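Local coordinates for protein dITP/XTP pyrophosphatase (Mycobacteroides abscessus, PDB 6WWD) that probably hydrolyses non-canonical purine nucleoside triphosphates such as XTP, dITP and ITP to monophosphates and diphosphate, clearing them from the nucleotide pool, at residues M1-L13 with G27-E41. Numbering follows the deposited sequence.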
ATOM      1  N   MET D   1      11.863 -33.526  17.957  1.00 50.42           N
ATOM      2  CA  MET D   1      11.289 -32.990  16.729  1.00 49.53           C
ATOM      3  C   MET D   1      12.296 -32.098  16.001  1.00 47.64           C
ATOM      4  O   MET D   1      12.958 -31.269  16.627  1.00 52.61           O
ATOM      5  CB  MET D   1      10.015 -32.202  17.052  1.00 48.78           C
ATOM      6  CG  MET D   1       9.721 -31.049  16.108  1.00 48.08           C
ATOM      7  SD  MET D   1       8.176 -30.199  16.499  1.00 60.53           S
ATOM      8  CE  MET D   1       6.971 -31.463  16.074  1.00 52.77           C
ATOM      9  N   LYS D   2      12.402 -32.259  14.680  1.00 33.45           N
ATOM     10  CA  LYS D   2      13.272 -31.419  13.873  1.00 33.34           C
ATOM     11  C   LYS D   2      12.495 -30.248  13.297  1.00 29.72           C
ATOM     12  O   LYS D   2      11.350 -30.406  12.860  1.00 29.22           O
ATOM     13  CB  LYS D   2      13.934 -32.213  12.745  1.00 30.78           C
ATOM     14  CG  LYS D   2      15.008 -33.186  13.218  1.00 34.43           C
ATOM     15  CD  LYS D   2      15.771 -33.749  12.041  1.00 33.93           C
ATOM     16  CE  LYS D   2      16.396 -35.089  12.360  1.00 43.41           C
ATOM     17  NZ  LYS D   2      16.672 -35.878  11.123  1.00 39.55           N
ATOM     18  N   ILE D   3      13.124 -29.072  13.321  1.00 24.60           N
ATOM     19  CA  ILE D   3      12.610 -27.851  12.715  1.00 21.33           C
ATOM     20  C   ILE D   3      13.676 -27.299  11.781  1.00 20.58           C
ATOM     21  O   ILE D   3      14.835 -27.143  12.181  1.00 22.47           O
ATOM     22  CB  ILE D   3      12.230 -26.793  13.774  1.00 25.59           C
ATOM     23  CG1 ILE D   3      11.060 -27.288  14.628  1.00 24.21           C
ATOM     24  CG2 ILE D   3      11.938 -25.436  13.111  1.00 19.44           C
ATOM     25  CD1 ILE D   3      10.593 -26.304  15.647  1.00 25.80           C
ATOM     26  N   LEU D   4      13.298 -27.013  10.541  1.00 16.70           N
ATOM     27  CA  LEU D   4      14.228 -26.410   9.596  1.00 14.85           C
ATOM     28  C   LEU D   4      14.290 -24.894   9.813  1.00 15.58           C
ATOM     29  O   LEU D   4      13.259 -24.205   9.795  1.00 14.46           O
ATOM     30  CB  LEU D   4      13.812 -26.739   8.159  1.00 14.12           C
ATOM     31  CG  LEU D   4      14.593 -26.043   7.041  1.00 14.09           C
ATOM     32  CD1 LEU D   4      16.068 -26.504   6.981  1.00 14.89           C
ATOM     33  CD2 LEU D   4      13.906 -26.273   5.704  1.00 15.07           C
ATOM     34  N   VAL D   5      15.492 -24.367  10.033  1.00 13.26           N
ATOM     35  CA  VAL D   5      15.715 -22.926   9.957  1.00 15.25           C
ATOM     36  C   VAL D   5      16.289 -22.606   8.576  1.00 12.29           C
ATOM     37  O   VAL D   5      17.356 -23.114   8.208  1.00 16.08           O
ATOM     38  CB  VAL D   5      16.621 -22.423  11.088  1.00 17.31           C
ATOM     39  CG1 VAL D   5      16.824 -20.922  10.946  1.00 17.64           C
ATOM     40  CG2 VAL D   5      15.995 -22.759  12.443  1.00 19.49           C
ATOM     41  N   ALA D   6      15.563 -21.804   7.794  1.00 12.94           N
ATOM     42  CA  ALA D   6      15.945 -21.490   6.414  1.00 17.88           C
ATOM     43  C   ALA D   6      17.096 -20.480   6.402  1.00 17.53           C
ATOM     44  O   ALA D   6      16.989 -19.348   5.936  1.00 18.74           O
ATOM     45  CB  ALA D   6      14.754 -20.971   5.620  1.00 14.97           C
ATOM     46  N   SER D   7      18.226 -20.930   6.921  1.00 16.97           N
ATOM     47  CA  SER D   7      19.405 -20.092   7.036  1.00 19.29           C
ATOM     48  C   SER D   7      20.642 -20.960   6.885  1.00 18.99           C
ATOM     49  O   SER D   7      20.613 -22.155   7.190  1.00 15.61           O
ATOM     50  CB  SER D   7      19.435 -19.377   8.391  1.00 21.40           C
ATOM     51  OG  SER D   7      20.590 -18.573   8.535  1.00 19.68           O
ATOM     52  N   ARG D   8      21.723 -20.353   6.390  1.00 18.04           N
ATOM     53  CA  ARG D   8      23.041 -20.978   6.412  1.00 16.39           C
ATOM     54  C   ARG D   8      23.921 -20.433   7.528  1.00 21.48           C
ATOM     55  O   ARG D   8      25.108 -20.768   7.589  1.00 22.17           O
ATOM     56  CB  ARG D   8      23.741 -20.777   5.072  1.00 20.86           C
ATOM     57  CG  ARG D   8      23.003 -21.363   3.880  1.00 19.08           C
ATOM     58  CD  ARG D   8      23.732 -21.045   2.589  1.00 24.55           C
ATOM     59  NE  ARG D   8      23.237 -21.891   1.519  1.00 25.30           N
ATOM     60  CZ  ARG D   8      22.097 -21.676   0.861  1.00 30.17           C
ATOM     61  NH1 ARG D   8      21.340 -20.619   1.144  1.00 22.62           N
ATOM     62  NH2 ARG D   8      21.721 -22.514  -0.098  1.00 31.80           N
ATOM     63  N   ASN D   9      23.381 -19.559   8.379  1.00 23.38           N
ATOM     64  CA  ASN D   9      24.139 -18.949   9.464  1.00 16.41           C
ATOM     65  C   ASN D   9      23.957 -19.740  10.755  1.00 24.05           C
ATOM     66  O   ASN D   9      22.866 -19.685  11.353  1.00 17.95           O
ATOM     67  CB  ASN D   9      23.692 -17.510   9.661  1.00 23.49           C
ATOM     68  CG  ASN D   9      24.478 -16.788  10.734  1.00 20.64           C
ATOM     69  OD1 ASN D   9      25.255 -17.394  11.482  1.00 19.20           O
ATOM     70  ND2 ASN D   9      24.273 -15.473  10.821  1.00 22.70           N
ATOM     71  N   PRO D  10      24.983 -20.444  11.246  1.00 18.02           N
ATOM     72  CA  PRO D  10      24.806 -21.181  12.504  1.00 18.87           C
ATOM     73  C   PRO D  10      24.462 -20.294  13.691  1.00 25.17           C
ATOM     74  O   PRO D  10      23.755 -20.752  14.597  1.00 23.09           O
ATOM     75  CB  PRO D  10      26.159 -21.889  12.688  1.00 22.05           C
ATOM     76  CG  PRO D  10      26.701 -22.022  11.274  1.00 19.81           C
ATOM     77  CD  PRO D  10      26.282 -20.730  10.611  1.00 19.43           C
ATOM     78  N   LYS D  11      24.886 -19.025  13.691  1.00 22.98           N
ATOM     79  CA  LYS D  11      24.545 -18.128  14.790  1.00 26.28           C
ATOM     80  C   LYS D  11      23.041 -17.937  14.921  1.00 26.10           C
ATOM     81  O   LYS D  11      22.524 -17.793  16.034  1.00 28.49           O
ATOM     82  CB  LYS D  11      25.237 -16.777  14.592  1.00 24.97           C
ATOM     83  CG  LYS D  11      26.638 -16.750  15.151  1.00 25.99           C
ATOM     84  CD  LYS D  11      26.581 -17.028  16.647  1.00 31.81           C
ATOM     85  CE  LYS D  11      27.922 -17.410  17.229  1.00 29.01           C
ATOM     86  NZ  LYS D  11      28.331 -18.831  16.938  1.00 27.64           N
ATOM     87  N   LYS D  12      22.327 -17.925  13.798  1.00 25.78           N
ATOM     88  CA  LYS D  12      20.880 -17.780  13.838  1.00 28.56           C
ATOM     89  C   LYS D  12      20.227 -18.972  14.525  1.00 27.02           C
ATOM     90  O   LYS D  12      19.323 -18.807  15.353  1.00 26.13           O
ATOM     91  CB  LYS D  12      20.357 -17.627  12.417  1.00 26.87           C
ATOM     92  CG  LYS D  12      19.055 -16.920  12.303  1.00 29.33           C
ATOM     93  CD  LYS D  12      19.135 -15.926  11.157  1.00 35.57           C
ATOM     94  CE  LYS D  12      19.015 -14.486  11.676  1.00 44.83           C
ATOM     95  NZ  LYS D  12      18.790 -13.477  10.592  1.00 45.09           N
ATOM     96  N   LEU D  13      20.669 -20.179  14.194  1.00 25.79           N
ATOM     97  CA  LEU D  13      20.099 -21.358  14.827  1.00 26.21           C
ATOM     98  C   LEU D  13      20.425 -21.378  16.315  1.00 26.04           C
ATOM     99  O   LEU D  13      19.602 -21.814  17.127  1.00 26.65           O
ATOM    100  CB  LEU D  13      20.575 -22.623  14.111  1.00 21.20           C
ATOM    101  CG  LEU D  13      19.903 -22.869  12.750  1.00 21.62           C
ATOM    102  CD1 LEU D  13      20.474 -22.006  11.640  1.00 19.93           C
ATOM    103  CD2 LEU D  13      20.011 -24.330  12.348  1.00 20.80           C
ATOM    104  N   GLY D  27      13.307 -31.179  23.401  1.00 69.49           N
ATOM    105  CA  GLY D  27      13.292 -32.164  22.327  1.00 71.61           C
ATOM    106  C   GLY D  27      13.086 -31.596  20.940  1.00 67.31           C
ATOM    107  O   GLY D  27      12.308 -32.150  20.152  1.00 66.78           O
ATOM    108  N   VAL D  28      13.770 -30.499  20.619  1.00 61.82           N
ATOM    109  CA  VAL D  28      13.648 -29.831  19.328  1.00 53.51           C
ATOM    110  C   VAL D  28      15.053 -29.595  18.801  1.00 46.84           C
ATOM    111  O   VAL D  28      15.780 -28.748  19.333  1.00 49.29           O
ATOM    112  CB  VAL D  28      12.884 -28.505  19.431  1.00 49.33           C
ATOM    113  CG1 VAL D  28      12.897 -27.785  18.099  1.00 41.12           C
ATOM    114  CG2 VAL D  28      11.460 -28.752  19.892  1.00 56.45           C
ATOM    115  N   GLU D  29      15.445 -30.333  17.766  1.00 38.46           N
ATOM    116  CA  GLU D  29      16.718 -30.067  17.106  1.00 39.25           C
ATOM    117  C   GLU D  29      16.484 -29.253  15.840  1.00 30.73           C
ATOM    118  O   GLU D  29      15.627 -29.589  15.017  1.00 29.46           O
ATOM    119  CB  GLU D  29      17.522 -31.336  16.800  1.00 39.78           C
ATOM    120  CG  GLU D  29      16.776 -32.533  16.256  1.00 43.86           C
ATOM    121  CD  GLU D  29      17.570 -33.830  16.446  1.00 53.61           C
ATOM    122  OE1 GLU D  29      18.336 -33.936  17.442  1.00 48.07           O
ATOM    123  OE2 GLU D  29      17.432 -34.744  15.598  1.00 54.57           O
ATOM    124  N   LEU D  30      17.217 -28.156  15.731  1.00 34.66           N
ATOM    125  CA  LEU D  30      17.183 -27.278  14.578  1.00 24.61           C
ATOM    126  C   LEU D  30      18.187 -27.778  13.549  1.00 23.39           C
ATOM    127  O   LEU D  30      19.299 -28.171  13.900  1.00 19.30           O
ATOM    128  CB  LEU D  30      17.551 -25.865  15.010  1.00 22.85           C
ATOM    129  CG  LEU D  30      16.710 -25.347  16.175  1.00 31.15           C
ATOM    130  CD1 LEU D  30      17.126 -23.929  16.494  1.00 31.30           C
ATOM    131  CD2 LEU D  30      15.210 -25.443  15.883  1.00 26.55           C
ATOM    132  N   VAL D  31      17.782 -27.776  12.286  1.00 20.28           N
ATOM    133  CA  VAL D  31      18.613 -28.147  11.150  1.00 15.08           C
ATOM    134  C   VAL D  31      18.629 -26.935  10.234  1.00 18.35           C
ATOM    135  O   VAL D  31      17.719 -26.102  10.284  1.00 16.26           O
ATOM    136  CB  VAL D  31      18.114 -29.418  10.410  1.00 16.15           C
ATOM    137  CG1 VAL D  31      17.881 -30.563  11.395  1.00 19.38           C
ATOM    138  CG2 VAL D  31      16.831 -29.135   9.638  1.00 21.20           C
ATOM    139  N   SER D  32      19.712 -26.776   9.477  1.00 12.80           N
ATOM    140  CA  SER D  32      19.898 -25.632   8.591  1.00 14.90           C
ATOM    141  C   SER D  32      19.755 -26.056   7.129  1.00 12.55           C
ATOM    142  O   SER D  32      19.548 -27.224   6.809  1.00 13.14           O
ATOM    143  CB  SER D  32      21.265 -24.981   8.819  1.00 16.84           C
ATOM    144  OG  SER D  32      22.264 -25.739   8.153  1.00 13.97           O
ATOM    145  N   LEU D  33      19.886 -25.078   6.236  1.00 11.60           N
ATOM    146  CA  LEU D  33      19.847 -25.345   4.801  1.00 15.29           C
ATOM    147  C   LEU D  33      21.009 -26.225   4.337  1.00 17.09           C
ATOM    148  O   LEU D  33      20.930 -26.802   3.249  1.00 16.32           O
ATOM    149  CB  LEU D  33      19.826 -24.018   4.046  1.00 11.38           C
ATOM    150  CG  LEU D  33      18.489 -23.297   4.220  1.00 17.86           C
ATOM    151  CD1 LEU D  33      18.518 -21.880   3.644  1.00 15.57           C
ATOM    152  CD2 LEU D  33      17.399 -24.121   3.550  1.00 12.71           C
ATOM    153  N   THR D  34      22.121 -26.256   5.078  1.00 15.55           N
ATOM    154  CA  THR D  34      23.226 -27.164   4.760  1.00 20.54           C
ATOM    155  C   THR D  34      22.990 -28.594   5.251  1.00 19.76           C
ATOM    156  O   THR D  34      23.765 -29.487   4.901  1.00 20.38           O
ATOM    157  CB  THR D  34      24.552 -26.615   5.319  1.00 19.02           C
ATOM    158  OG1 THR D  34      24.519 -26.608   6.745  1.00 20.37           O
ATOM    159  CG2 THR D  34      24.803 -25.200   4.833  1.00 23.35           C
ATOM    160  N   ASP D  35      21.968 -28.826   6.084  1.00 22.21           N
ATOM    161  CA  ASP D  35      21.612 -30.165   6.556  1.00 18.66           C
ATOM    162  C   ASP D  35      20.569 -30.836   5.683  1.00 17.37           C
ATOM    163  O   ASP D  35      20.206 -31.985   5.939  1.00 19.27           O
ATOM    164  CB  ASP D  35      21.081 -30.095   7.990  1.00 16.49           C
ATOM    165  CG  ASP D  35      22.066 -29.457   8.933  1.00 16.84           C
ATOM    166  OD1 ASP D  35      23.200 -29.965   8.998  1.00 18.62           O
ATOM    167  OD2 ASP D  35      21.726 -28.450   9.595  1.00 18.41           O
ATOM    168  N   VAL D  36      20.017 -30.123   4.717  1.00 19.32           N
ATOM    169  CA  VAL D  36      19.047 -30.714   3.804  1.00 18.47           C
ATOM    170  C   VAL D  36      19.578 -30.448   2.401  1.00 23.10           C
ATOM    171  O   VAL D  36      20.402 -29.535   2.211  1.00 21.03           O
ATOM    172  CB  VAL D  36      17.630 -30.163   4.050  1.00 22.16           C
ATOM    173  CG1 VAL D  36      17.201 -30.501   5.464  1.00 19.89           C
ATOM    174  CG2 VAL D  36      17.563 -28.643   3.836  1.00 17.32           C
ATOM    175  N   PRO D  37      19.205 -31.264   1.417  1.00 23.81           N
ATOM    176  CA  PRO D  37      19.678 -31.040   0.047  1.00 23.36           C
ATOM    177  C   PRO D  37      19.373 -29.634  -0.451  1.00 20.30           C
ATOM    178  O   PRO D  37      18.335 -29.044  -0.144  1.00 18.53           O
ATOM    179  CB  PRO D  37      18.943 -32.113  -0.753  1.00 24.93           C
ATOM    180  CG  PRO D  37      18.798 -33.234   0.239  1.00 27.34           C
ATOM    181  CD  PRO D  37      18.576 -32.587   1.576  1.00 20.58           C
ATOM    182  N   GLU D  38      20.313 -29.100  -1.213  1.00 20.60           N
ATOM    183  CA  GLU D  38      20.163 -27.768  -1.777  1.00 24.91           C
ATOM    184  C   GLU D  38      18.928 -27.703  -2.658  1.00 23.28           C
ATOM    185  O   GLU D  38      18.614 -28.642  -3.396  1.00 24.34           O
ATOM    186  CB  GLU D  38      21.411 -27.410  -2.596  1.00 23.92           C
ATOM    187  CG  GLU D  38      21.664 -25.918  -2.715  1.00 29.75           C
ATOM    188  CD  GLU D  38      22.966 -25.608  -3.455  1.00 38.89           C
ATOM    189  OE1 GLU D  38      23.267 -26.311  -4.444  1.00 40.03           O
ATOM    190  OE2 GLU D  38      23.689 -24.669  -3.047  1.00 39.05           O
ATOM    191  N   TYR D  39      18.229 -26.582  -2.590  1.00 25.57           N
ATOM    192  CA  TYR D  39      17.128 -26.350  -3.504  1.00 26.57           C
ATOM    193  C   TYR D  39      17.177 -24.912  -3.982  1.00 30.14           C
ATOM    194  O   TYR D  39      17.813 -24.055  -3.369  1.00 24.45           O
ATOM    195  CB  TYR D  39      15.781 -26.683  -2.854  1.00 24.58           C
ATOM    196  CG  TYR D  39      15.464 -25.965  -1.547  1.00 20.16           C
ATOM    197  CD1 TYR D  39      14.924 -24.673  -1.547  1.00 21.32           C
ATOM    198  CD2 TYR D  39      15.635 -26.604  -0.321  1.00 15.33           C
ATOM    199  CE1 TYR D  39      14.604 -24.023  -0.356  1.00 18.90           C
ATOM    200  CE2 TYR D  39      15.306 -25.970   0.880  1.00 16.86           C
ATOM    201  CZ  TYR D  39      14.790 -24.675   0.853  1.00 18.64           C
ATOM    202  OH  TYR D  39      14.463 -24.043   2.032  1.00 14.39           O
ATOM    203  N   GLU D  40      16.507 -24.663  -5.103  1.00 31.59           N
ATOM    204  CA  GLU D  40      16.549 -23.343  -5.715  1.00 39.57           C
ATOM    205  C   GLU D  40      15.817 -22.325  -4.843  1.00 35.98           C
ATOM    206  O   GLU D  40      14.653 -22.521  -4.473  1.00 34.64           O
ATOM    207  CB  GLU D  40      15.926 -23.407  -7.108  1.00 45.11           C
ATOM    208  CG  GLU D  40      15.596 -22.066  -7.722  1.00 49.76           C
ATOM    209  CD  GLU D  40      14.872 -22.215  -9.044  1.00 63.22           C
ATOM    210  OE1 GLU D  40      15.530 -22.575 -10.046  1.00 70.12           O
ATOM    211  OE2 GLU D  40      13.642 -21.994  -9.073  1.00 64.29           O
ATOM    212  N   GLU D  41      16.505 -21.235  -4.517  1.00 30.48           N
ATOM    213  CA  GLU D  41      15.947 -20.154  -3.717  1.00 37.38           C
ATOM    214  C   GLU D  41      15.534 -18.993  -4.624  1.00 36.69           C
ATOM    215  O   GLU D  41      16.376 -18.378  -5.288  1.00 38.12           O
ATOM    216  CB  GLU D  41      16.951 -19.730  -2.646  1.00 41.90           C
ATOM    217  CG  GLU D  41      17.022 -20.737  -1.483  1.00 42.03           C
ATOM    218  CD  GLU D  41      18.383 -20.782  -0.804  1.00 43.42           C
ATOM    219  OE1 GLU D  41      18.805 -21.890  -0.398  1.00 38.95           O
ATOM    220  OE2 GLU D  41      19.033 -19.719  -0.679  1.00 43.10           O
TER
HETATM  221  O   HOH W   1      14.363 -33.534  17.877  1.00 46.93           O
HETATM  222  O   HOH W   2      23.594 -24.982  -0.465  1.00 33.94           O
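Arg8 reaches from the loop after strand 2-5 to Glu41 at the far end of 27-41. Its CB turns neither to nor from that segment; CG, anti to the carbonyl carbon (chi1 -60°), passes 4.1 Å from Leu33 CB. From there the chain runs extended through CD to NE, bringing the guanidinium end-on to the carboxylate. NH1 donates to Glu41 OE2 (3.1 Å), on its syn lone pair, and NH2 to Glu41 OE1 (3.0 Å), with the two planes 43° apart. A water lying in the guanidinium plane links NH2 to Glu38 OE2.

Nearer the sheet, Leu33 CD1 presses on the backbone of Ala6, 3.4 Å from its C, while Leu33 N donates to Ser7 O in a nearly straight bond (171°). The strands pair in parallel: Ile3 N bonds to Glu29 O, Val31 N to Ile3 O, and Val5 N to Val31 O at 2.8 Å. On one face Leu4 CD1 packs on Val31 CG2 (3.8 Å); on the other, Leu13 CD2 meets Leu30 CB (3.9 Å), so helix 10-22 covers that side. This is a beta-alpha-beta crossover, whose first loop and the start of helix 10-22 carry the predicted substrate-binding residues Ser7 to Lys12 of this HAM1-family enzyme.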